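Local coordinates for fatty acid/retinol binding protein protein 7, isoform A, confirmed BY transcript evidence (Caenorhabditis elegans, PDB 2W9Y), which probably binds fatty acids such as oleic acid, and retinoids, as a small secreted helical lipid carrier of the nematode, at residues Lys32-Glu37 against Lys57-Leu62; Val85-Lys90 against Lys114-Glu119; Thr18-Phe23 against Ala67-Gly72. All coordinates share one frame; numbering follows the deposited sequence. Where two conformers were deposited one is given.

Contact 1 of 3, residues Lys32-Glu37 against Lys57-Leu62; sequences KPVLHE and KKHPEL
V34, K58 and L62 carry most of this contact between helix 32-39 and the junction of helices 51-58 and 60-75. V34 points at the junction. Its CG1 methyl lies anti to the backbone N (chi1 175°) and reaches between two residues: V34 CG1 is 3.9 Å from K58 CB and 4.1 Å from H59 CB. Next to this, L62 CD2 packs against V34 CB at 3.8 Å. The same methyl meets the branch of L35, with L35 CD2 also 3.8 Å away. I27 and V55 close in on L35 and L62 from the same chain. On the outer side the K58 chain bends at its last two torsions and runs across the E37 side chain. K58 NZ forms a salt bridge to E37 OE2 at 3.2 Å, whose hydrogen bond is weak; the methylene K58 CE lies as near, 3.1 Å from E37 OE2. The turn itself is held from within. H59 ND1 accepts from L62 N at 2.9 Å, with L62 N lying 27° out of the imidazole plane. This is an N-cap: H59 leaves helix 51-58 and caps helix 60-75, a tight helix-to-helix corner in an all-helical fold.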
loop_
_atom_site.group_PDB
_atom_site.type_symbol
_atom_site.label_atom_id
_atom_site.label_comp_id
_atom_site.label_asym_id
_atom_site.label_seq_id
_atom_site.Cartn_x
_atom_site.Cartn_y
_atom_site.Cartn_z
ATOM N N LYS A 32 -0.781 12.280 -11.600
ATOM C CA LYS A 32 0.466 11.615 -11.295
ATOM C C LYS A 32 1.607 12.605 -10.975
ATOM O O LYS A 32 2.340 12.408 -10.021
ATOM C CB LYS A 32 0.851 10.632 -12.404
ATOM C CG LYS A 32 2.036 9.801 -12.009
ATOM C CD LYS A 32 2.392 8.777 -13.066
ATOM C CE LYS A 32 3.704 8.088 -12.757
ATOM N NZ LYS A 32 4.120 7.294 -13.957
ATOM N N PRO A 33 1.755 13.685 -11.773
ATOM C CA PRO A 33 2.878 14.573 -11.486
ATOM C C PRO A 33 2.719 15.283 -10.133
ATOM O O PRO A 33 3.715 15.710 -9.564
ATOM C CB PRO A 33 2.846 15.612 -12.626
ATOM C CG PRO A 33 2.091 14.993 -13.700
ATOM C CD PRO A 33 1.168 13.900 -13.107
ATOM N N VAL A 34 1.480 15.443 -9.660
ATOM C CA VAL A 34 1.261 15.990 -8.295
ATOM C C VAL A 34 1.868 15.019 -7.282
ATOM O O VAL A 34 2.627 15.415 -6.406
ATOM C CB VAL A 34 -0.234 16.204 -7.953
ATOM C CG1 VAL A 34 -0.424 16.667 -6.460
ATOM C CG2 VAL A 34 -0.896 17.190 -8.917
ATOM N N LEU A 35 1.602 13.724 -7.422
ATOM C CA LEU A 35 2.179 12.763 -6.463
ATOM C C LEU A 35 3.694 12.726 -6.581
ATOM O O LEU A 35 4.399 12.663 -5.593
ATOM C CB LEU A 35 1.633 11.336 -6.759
ATOM C CG LEU A 35 0.099 11.275 -6.539
ATOM C CD1 LEU A 35 -0.465 9.904 -6.892
ATOM C CD2 LEU A 35 -0.243 11.697 -5.040
ATOM N N HIS A 36 4.188 12.743 -7.810
ATOM C CA HIS A 36 5.623 12.776 -8.061
ATOM C C HIS A 36 6.256 13.942 -7.334
ATOM O O HIS A 36 7.201 13.750 -6.580
ATOM C CB HIS A 36 5.870 12.928 -9.603
ATOM C CG HIS A 36 7.272 12.636 -10.035
ATOM N ND1 HIS A 36 8.306 13.527 -9.871
ATOM C CD2 HIS A 36 7.795 11.573 -10.680
ATOM C CE1 HIS A 36 9.423 13.011 -10.343
ATOM N NE2 HIS A 36 9.139 11.828 -10.861
ATOM N N GLU A 37 5.791 15.163 -7.589
ATOM C CA GLU A 37 6.385 16.336 -6.918
ATOM C C GLU A 37 6.408 16.181 -5.368
ATOM O O GLU A 37 7.406 16.503 -4.673
ATOM C CB GLU A 37 5.615 17.590 -7.375
ATOM C CG GLU A 37 6.183 18.979 -7.063
ATOM C CD GLU A 37 5.167 20.109 -7.387
ATOM O OE1 GLU A 37 4.183 19.855 -8.137
ATOM O OE2 GLU A 37 5.358 21.262 -6.906
ATOM N N LYS A 57 -2.898 20.133 -0.390
ATOM C CA LYS A 57 -2.489 21.526 -0.614
ATOM C C LYS A 57 -2.428 21.812 -2.119
ATOM O O LYS A 57 -2.804 22.882 -2.594
ATOM C CB LYS A 57 -1.100 21.742 0.009
ATOM C CG LYS A 57 -0.275 22.925 -0.549
ATOM C CD LYS A 57 0.749 23.452 0.491
ATOM C CE LYS A 57 1.331 24.823 0.102
ATOM N NZ LYS A 57 1.688 25.662 1.294
ATOM N N LYS A 58 -1.935 20.823 -2.860
ATOM C CA LYS A 58 -1.764 20.952 -4.295
ATOM C C LYS A 58 -2.976 20.545 -5.128
ATOM O O LYS A 58 -3.187 21.113 -6.176
ATOM C CB LYS A 58 -0.532 20.176 -4.712
ATOM C CG LYS A 58 0.747 20.946 -4.417
ATOM C CD LYS A 58 1.908 20.035 -4.188
ATOM C CE LYS A 58 3.245 20.663 -4.677
ATOM N NZ LYS A 58 3.275 22.175 -4.726
ATOM N N HIS A 59 -3.777 19.613 -4.624
ATOM C CA HIS A 59 -4.880 18.981 -5.329
ATOM C C HIS A 59 -5.829 18.338 -4.278
ATOM O O HIS A 59 -5.603 17.188 -3.823
ATOM C CB HIS A 59 -4.334 17.881 -6.227
ATOM C CG HIS A 59 -5.302 17.458 -7.284
ATOM N ND1 HIS A 59 -6.510 16.861 -6.993
ATOM C CD2 HIS A 59 -5.256 17.582 -8.630
ATOM C CE1 HIS A 59 -7.164 16.609 -8.115
ATOM N NE2 HIS A 59 -6.419 17.028 -9.129
ATOM N N PRO A 60 -6.861 19.080 -3.862
ATOM C CA PRO A 60 -7.729 18.656 -2.767
ATOM C C PRO A 60 -8.302 17.312 -3.026
ATOM O O PRO A 60 -8.301 16.468 -2.118
ATOM C CB PRO A 60 -8.826 19.711 -2.780
ATOM C CG PRO A 60 -8.015 20.962 -3.046
ATOM C CD PRO A 60 -6.957 20.544 -4.086
ATOM N N GLU A 61 -8.802 17.101 -4.241
ATOM C CA GLU A 61 -9.520 15.866 -4.541
ATOM C C GLU A 61 -8.632 14.663 -4.540
ATOM O O GLU A 61 -9.032 13.596 -4.090
ATOM C CB GLU A 61 -10.173 15.979 -5.931
ATOM C CG GLU A 61 -11.304 16.967 -5.947
ATOM C CD GLU A 61 -12.509 16.346 -5.346
ATOM O OE1 GLU A 61 -12.396 15.118 -5.052
ATOM O OE2 GLU A 61 -13.542 17.033 -5.184
ATOM N N LEU A 62 -7.423 14.821 -5.079
ATOM C CA LEU A 62 -6.444 13.783 -4.963
ATOM C C LEU A 62 -6.147 13.436 -3.494
ATOM O O LEU A 62 -6.034 12.241 -3.140
ATOM C CB LEU A 62 -5.146 14.209 -5.691
ATOM C CG LEU A 62 -4.110 13.154 -5.972
ATOM C CD1 LEU A 62 -4.799 11.966 -6.677
ATOM C CD2 LEU A 62 -2.929 13.763 -6.784
#

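Contact 2 of 3, residues Val85-Lys90 against Lys114-Glu119; sequences VEYAKK and KRLHQE. With SO4 (sulfate ion), chain C.
Y87 and L116 form the tight half of this contact, where helices 82-104 and 111-121 run antiparallel with segment axes 11.0 Å apart. Y87 extends from its helix with CG anti to the backbone N (chi1 -179°), which carries the phenol across to the other helix. Y87 OH donates to L116 O at 2.7 Å. The hydroxyl sits above the carbonyl plane, 55° out of it, while the carbonyl oxygen lies at the ring edge. Y87 CE1 touches the methyl L116 CD2 at 3.7 Å. E119 CB also meets the ring edge, 3.9 Å from Y87 CE1. F15 packs on both Y87 and L116. The other half is looser and faces solvent. There K90 and E119 form a salt bridge, though the modelled separation is too short to be reliable. In the conformer modelled, R115 is near the same carboxylate, by charge only. Its guanidinium turns its edge to a sulfate, probably from the crystallisation liquor: R115 NH2 donates to sulfate O2 at 2.8 Å and R115 NE to sulfate O3 at 3.1 Å. A buried phenol is thus fixed by a backbone carbonyl, beside a surface charge cluster that in this crystal holds a sulfate.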
loop_
_atom_site.group_PDB
_atom_site.type_symbol
_atom_site.label_atom_id
_atom_site.label_comp_id
_atom_site.label_asym_id
_atom_site.label_seq_id
_atom_site.Cartn_x
_atom_site.Cartn_y
_atom_site.Cartn_z
ATOM N N VAL A 85 -0.620 -8.004 14.001
ATOM C CA VAL A 85 -0.555 -6.555 13.770
ATOM C C VAL A 85 0.863 -6.150 13.352
ATOM O O VAL A 85 1.029 -5.354 12.403
ATOM C CB VAL A 85 -0.978 -5.744 14.994
ATOM C CG1 VAL A 85 -0.554 -4.253 14.862
ATOM C CG2 VAL A 85 -2.502 -5.920 15.297
ATOM N N GLU A 86 1.879 -6.668 14.052
ATOM C CA GLU A 86 3.303 -6.425 13.617
ATOM C C GLU A 86 3.525 -6.820 12.141
ATOM O O GLU A 86 4.210 -6.109 11.341
ATOM C CB GLU A 86 4.235 -7.243 14.494
ATOM C CG GLU A 86 5.659 -7.360 13.989
ATOM C CD GLU A 86 6.589 -8.052 15.030
ATOM O OE1 GLU A 86 6.463 -9.285 15.263
ATOM O OE2 GLU A 86 7.450 -7.365 15.612
ATOM N N TYR A 87 2.985 -7.976 11.780
ATOM C CA TYR A 87 3.053 -8.451 10.405
ATOM C C TYR A 87 2.334 -7.527 9.441
ATOM O O TYR A 87 2.881 -7.138 8.383
ATOM C CB TYR A 87 2.458 -9.892 10.317
ATOM C CG TYR A 87 2.545 -10.424 8.877
ATOM C CD1 TYR A 87 3.744 -10.955 8.354
ATOM C CD2 TYR A 87 1.437 -10.341 8.004
ATOM C CE1 TYR A 87 3.823 -11.362 6.978
ATOM C CE2 TYR A 87 1.511 -10.720 6.681
ATOM C CZ TYR A 87 2.717 -11.260 6.190
ATOM O OH TYR A 87 2.746 -11.634 4.873
ATOM N N ALA A 88 1.089 -7.183 9.764
ATOM C CA ALA A 88 0.322 -6.304 8.872
ATOM C C ALA A 88 0.954 -4.909 8.618
ATOM O O ALA A 88 0.886 -4.410 7.510
ATOM C CB ALA A 88 -1.085 -6.126 9.392
ATOM N N LYS A 89 1.543 -4.301 9.651
ATOM C CA LYS A 89 2.282 -3.028 9.491
ATOM C C LYS A 89 3.501 -3.184 8.581
ATOM O O LYS A 89 3.801 -2.288 7.825
ATOM C CB LYS A 89 2.754 -2.496 10.845
ATOM C CG LYS A 89 1.544 -2.083 11.647
ATOM C CD LYS A 89 1.932 -1.624 13.039
ATOM C CE LYS A 89 0.788 -0.922 13.714
ATOM N NZ LYS A 89 1.225 -0.524 15.085
ATOM N N LYS A 90 4.171 -4.322 8.649
ATOM C CA LYS A 90 5.265 -4.604 7.671
ATOM C C LYS A 90 4.720 -4.761 6.251
ATOM O O LYS A 90 5.379 -4.301 5.291
ATOM C CB LYS A 90 6.019 -5.867 8.034
ATOM C CG LYS A 90 6.963 -5.681 9.245
ATOM C CD LYS A 90 7.156 -7.023 10.020
ATOM C CE LYS A 90 8.322 -7.848 9.521
ATOM N NZ LYS A 90 8.335 -9.240 10.200
ATOM N N LYS A 114 8.998 -11.180 -0.965
ATOM C CA LYS A 114 9.354 -12.610 -0.756
ATOM C C LYS A 114 9.513 -12.826 0.754
ATOM O O LYS A 114 9.141 -13.895 1.250
ATOM C CB LYS A 114 10.719 -13.008 -1.442
ATOM C CG LYS A 114 10.756 -12.781 -2.962
ATOM C CD LYS A 114 10.040 -13.845 -3.681
ATOM C CE LYS A 114 10.085 -13.626 -5.280
ATOM N NZ LYS A 114 11.422 -13.700 -5.901
ATOM N N ARG A 115 10.091 -11.855 1.467
ATOM C CA ARG A 115 10.236 -11.980 2.987
ATOM C C ARG A 115 8.867 -12.033 3.643
ATOM O O ARG A 115 8.642 -12.843 4.513
ATOM C CB ARG A 115 11.022 -10.838 3.613
ATOM C CG ARG A 115 12.568 -10.939 3.399
ATOM C CD ARG A 115 13.203 -12.071 4.183
ATOM N NE ARG A 115 12.966 -11.796 5.594
ATOM C CZ ARG A 115 12.407 -12.619 6.459
ATOM N NH1 ARG A 115 12.139 -13.858 6.124
ATOM N NH2 ARG A 115 12.156 -12.211 7.684
ATOM N N LEU A 116 7.950 -11.167 3.228
ATOM C CA LEU A 116 6.582 -11.228 3.735
ATOM C C LEU A 116 5.875 -12.541 3.559
ATOM O O LEU A 116 5.101 -12.982 4.431
ATOM C CB LEU A 116 5.715 -10.152 3.040
ATOM C CG LEU A 116 5.917 -8.742 3.571
ATOM C CD1 LEU A 116 5.168 -7.797 2.561
ATOM C CD2 LEU A 116 5.381 -8.654 4.973
ATOM N N HIS A 117 6.040 -13.130 2.388
ATOM C CA HIS A 117 5.446 -14.461 2.160
ATOM C C HIS A 117 6.069 -15.503 3.099
ATOM O O HIS A 117 5.362 -16.355 3.633
ATOM C CB HIS A 117 5.656 -14.881 0.713
ATOM C CG HIS A 117 5.015 -16.189 0.341
ATOM N ND1 HIS A 117 3.651 -16.367 0.303
ATOM C CD2 HIS A 117 5.556 -17.403 0.050
ATOM C CE1 HIS A 117 3.378 -17.623 -0.023
ATOM N NE2 HIS A 117 4.512 -18.262 -0.225
ATOM N N GLN A 118 7.394 -15.489 3.218
ATOM C CA GLN A 118 8.068 -16.459 4.113
ATOM C C GLN A 118 7.554 -16.279 5.562
ATOM O O GLN A 118 7.229 -17.260 6.279
ATOM C CB GLN A 118 9.585 -16.264 4.009
ATOM C CG GLN A 118 10.436 -17.378 4.645
ATOM C CD GLN A 118 10.826 -17.051 6.103
ATOM O OE1 GLN A 118 10.320 -16.097 6.736
ATOM N NE2 GLN A 118 11.739 -17.835 6.627
ATOM N N GLU A 119 7.406 -15.025 5.986
ATOM C CA GLU A 119 7.026 -14.730 7.354
ATOM C C GLU A 119 5.616 -15.176 7.635
ATOM O O GLU A 119 5.282 -15.603 8.770
ATOM C CB GLU A 119 7.154 -13.233 7.610
ATOM C CG GLU A 119 8.615 -12.754 7.696
ATOM C CD GLU A 119 8.743 -11.240 7.675
ATOM O OE1 GLU A 119 8.494 -10.618 6.606
ATOM O OE2 GLU A 119 9.098 -10.655 8.716
HETATM S S SO4 C . 12.576 -8.623 8.322
HETATM O O1 SO4 C . 11.389 -7.755 8.308
HETATM O O2 SO4 C . 12.139 -9.775 9.126
HETATM O O3 SO4 C . 12.957 -8.986 6.956
HETATM O O4 SO4 C . 13.750 -7.955 8.937
#

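Contact 3 of 3, residues Thr18-Phe23 against Ala67-Gly72; sequences TEQLEF and ATVLEG
Two antiparallel helices, 18-26 and 60-75, pack closely in the core of this all-helical fold, with segment axes 9.0 Å apart. V69 is the centre of the contact. Its two methyls part: V69 CG2 presses on F23 CB at 3.4 Å, and V69 CG1 meets the amide carbon Q20 CD, also at 3.4 Å. The Q20 chain bends at chi2 (85°), which lays its amide across the methyl. N73 OD1 accepts from Q20 NE2. E19 CG also meets V69 CG1, at 4.0 Å. This CG lies between the backbone N and the carbonyl carbon (chi1 53°), and the chain bends again at chi2. The carboxylate thereby packs closely on the G72 backbone: E19 OE1 is 3.1 Å from G72 C and 3.3 Å from G72 O, two acceptors with no bond between them. N73 ND2 gives E19 OE1 its bond, and E19 OE2 forms a salt bridge with R76. With an alanine here, R76 would probably lose this charge partner and N73 ND2 an acceptor, and part of V69 would be uncovered. Apolar packing round one valine is therefore edged by polar groups that tie helix 18-26 to the C-terminal end of helix 60-75.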
loop_
_atom_site.group_PDB
_atom_site.type_symbol
_atom_site.label_atom_id
_atom_site.label_comp_id
_atom_site.label_asym_id
_atom_site.label_seq_id
_atom_site.Cartn_x
_atom_site.Cartn_y
_atom_site.Cartn_z
ATOM N N THR A 18 -7.043 -3.712 -1.849
ATOM C CA THR A 18 -7.918 -3.232 -2.933
ATOM C C THR A 18 -7.911 -1.720 -3.035
ATOM O O THR A 18 -7.787 -1.148 -4.186
ATOM C CB THR A 18 -9.348 -3.808 -2.824
ATOM O OG1 THR A 18 -9.253 -5.236 -3.080
ATOM C CG2 THR A 18 -10.255 -3.197 -3.949
ATOM N N GLU A 19 -7.959 -1.072 -1.865
ATOM C CA GLU A 19 -8.042 0.365 -1.877
ATOM C C GLU A 19 -6.776 1.032 -2.481
ATOM O O GLU A 19 -6.913 2.021 -3.210
ATOM C CB GLU A 19 -8.391 0.941 -0.502
ATOM C CG GLU A 19 -7.451 0.451 0.666
ATOM C CD GLU A 19 -7.975 -0.806 1.399
ATOM O OE1 GLU A 19 -7.714 -0.936 2.653
ATOM O OE2 GLU A 19 -8.614 -1.679 0.750
ATOM N N GLN A 20 -5.581 0.491 -2.230
ATOM C CA GLN A 20 -4.371 1.024 -2.886
ATOM C C GLN A 20 -4.464 0.859 -4.394
ATOM O O GLN A 20 -4.093 1.776 -5.104
ATOM C CB GLN A 20 -3.053 0.383 -2.382
ATOM C CG GLN A 20 -2.302 1.197 -1.259
ATOM C CD GLN A 20 -2.848 0.877 0.147
ATOM O OE1 GLN A 20 -3.833 0.158 0.315
ATOM N NE2 GLN A 20 -2.210 1.422 1.145
ATOM N N LEU A 21 -4.919 -0.313 -4.869
ATOM C CA LEU A 21 -4.970 -0.570 -6.307
ATOM C C LEU A 21 -6.013 0.303 -6.964
ATOM O O LEU A 21 -5.757 0.828 -8.068
ATOM C CB LEU A 21 -5.290 -2.052 -6.582
ATOM C CG LEU A 21 -4.160 -3.015 -6.229
ATOM C CD1 LEU A 21 -4.561 -4.544 -6.312
ATOM C CD2 LEU A 21 -2.955 -2.806 -7.145
ATOM N N GLU A 22 -7.161 0.488 -6.313
ATOM C CA GLU A 22 -8.236 1.304 -6.899
ATOM C C GLU A 22 -7.773 2.719 -6.932
ATOM O O GLU A 22 -8.039 3.424 -7.938
ATOM C CB GLU A 22 -9.559 1.224 -6.080
ATOM C CG GLU A 22 -10.314 -0.136 -6.278
ATOM C CD GLU A 22 -11.547 -0.298 -5.372
ATOM O OE1 GLU A 22 -11.678 0.402 -4.346
ATOM O OE2 GLU A 22 -12.394 -1.148 -5.668
ATOM N N PHE A 23 -7.048 3.141 -5.887
ATOM C CA PHE A 23 -6.499 4.519 -5.902
ATOM C C PHE A 23 -5.528 4.669 -7.079
ATOM O O PHE A 23 -5.574 5.661 -7.826
ATOM C CB PHE A 23 -5.801 4.846 -4.562
ATOM C CG PHE A 23 -5.077 6.155 -4.554
ATOM C CD1 PHE A 23 -5.755 7.355 -4.446
ATOM C CD2 PHE A 23 -3.687 6.184 -4.657
ATOM C CE1 PHE A 23 -5.073 8.534 -4.438
ATOM C CE2 PHE A 23 -3.008 7.364 -4.642
ATOM C CZ PHE A 23 -3.695 8.519 -4.527
ATOM N N ALA A 67 -6.489 10.018 1.478
ATOM C CA ALA A 67 -7.012 9.839 2.843
ATOM C C ALA A 67 -7.968 8.653 2.946
ATOM O O ALA A 67 -8.014 7.964 3.969
ATOM C CB ALA A 67 -7.741 11.082 3.314
ATOM N N THR A 68 -8.744 8.437 1.891
ATOM C CA THR A 68 -9.685 7.298 1.864
ATOM C C THR A 68 -8.950 5.955 1.849
ATOM O O THR A 68 -9.382 4.971 2.490
ATOM C CB THR A 68 -10.686 7.453 0.620
ATOM O OG1 THR A 68 -11.633 8.487 0.933
ATOM C CG2 THR A 68 -11.463 6.179 0.390
ATOM N N VAL A 69 -7.791 5.906 1.178
ATOM C CA VAL A 69 -7.001 4.698 1.180
ATOM C C VAL A 69 -6.553 4.431 2.635
ATOM O O VAL A 69 -6.715 3.331 3.161
ATOM C CB VAL A 69 -5.755 4.828 0.311
ATOM C CG1 VAL A 69 -4.920 3.594 0.386
ATOM C CG2 VAL A 69 -6.139 5.029 -1.177
ATOM N N LEU A 70 -6.036 5.440 3.313
ATOM C CA LEU A 70 -5.509 5.230 4.662
ATOM C C LEU A 70 -6.615 4.854 5.641
ATOM O O LEU A 70 -6.444 4.018 6.519
ATOM C CB LEU A 70 -4.761 6.482 5.104
ATOM C CG LEU A 70 -3.281 6.572 4.604
ATOM C CD1 LEU A 70 -3.148 6.501 3.099
ATOM C CD2 LEU A 70 -2.453 7.799 5.121
ATOM N N GLU A 71 -7.773 5.430 5.470
ATOM C CA GLU A 71 -8.967 5.092 6.264
ATOM C C GLU A 71 -9.334 3.617 6.113
ATOM O O GLU A 71 -9.657 2.905 7.098
ATOM C CB GLU A 71 -10.125 6.017 5.818
ATOM C CG GLU A 71 -11.437 5.854 6.634
ATOM C CD GLU A 71 -11.243 6.224 8.104
ATOM O OE1 GLU A 71 -10.304 7.032 8.404
ATOM O OE2 GLU A 71 -12.024 5.704 8.948
ATOM N N GLY A 72 -9.250 3.156 4.865
ATOM C CA GLY A 72 -9.522 1.792 4.486
ATOM C C GLY A 72 -8.576 0.793 5.109
ATOM O O GLY A 72 -9.000 -0.296 5.575
#

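Contacts 1 and 3 share helix 60-75, at its start and farther along it, and their centres are about 16 Å apart. They touch through F23, which packs on L35 and L62. Helices 18-26 and 32-39 follow each other in the chain, and contact 1 is nested inside the loop that contact 3 closes. Contact 2 comes later in the sequence, on helices 82-104 and 111-121. Its centre is about 30 Å from that of contact 1 and about 19 Å from that of contact 3, and it touches neither. It lies across the chain's centre from both. Helices 18-26 and 32-39 thus both pack on helix 60-75, while contact 2 joins two later helices of the same single-chain helical fold.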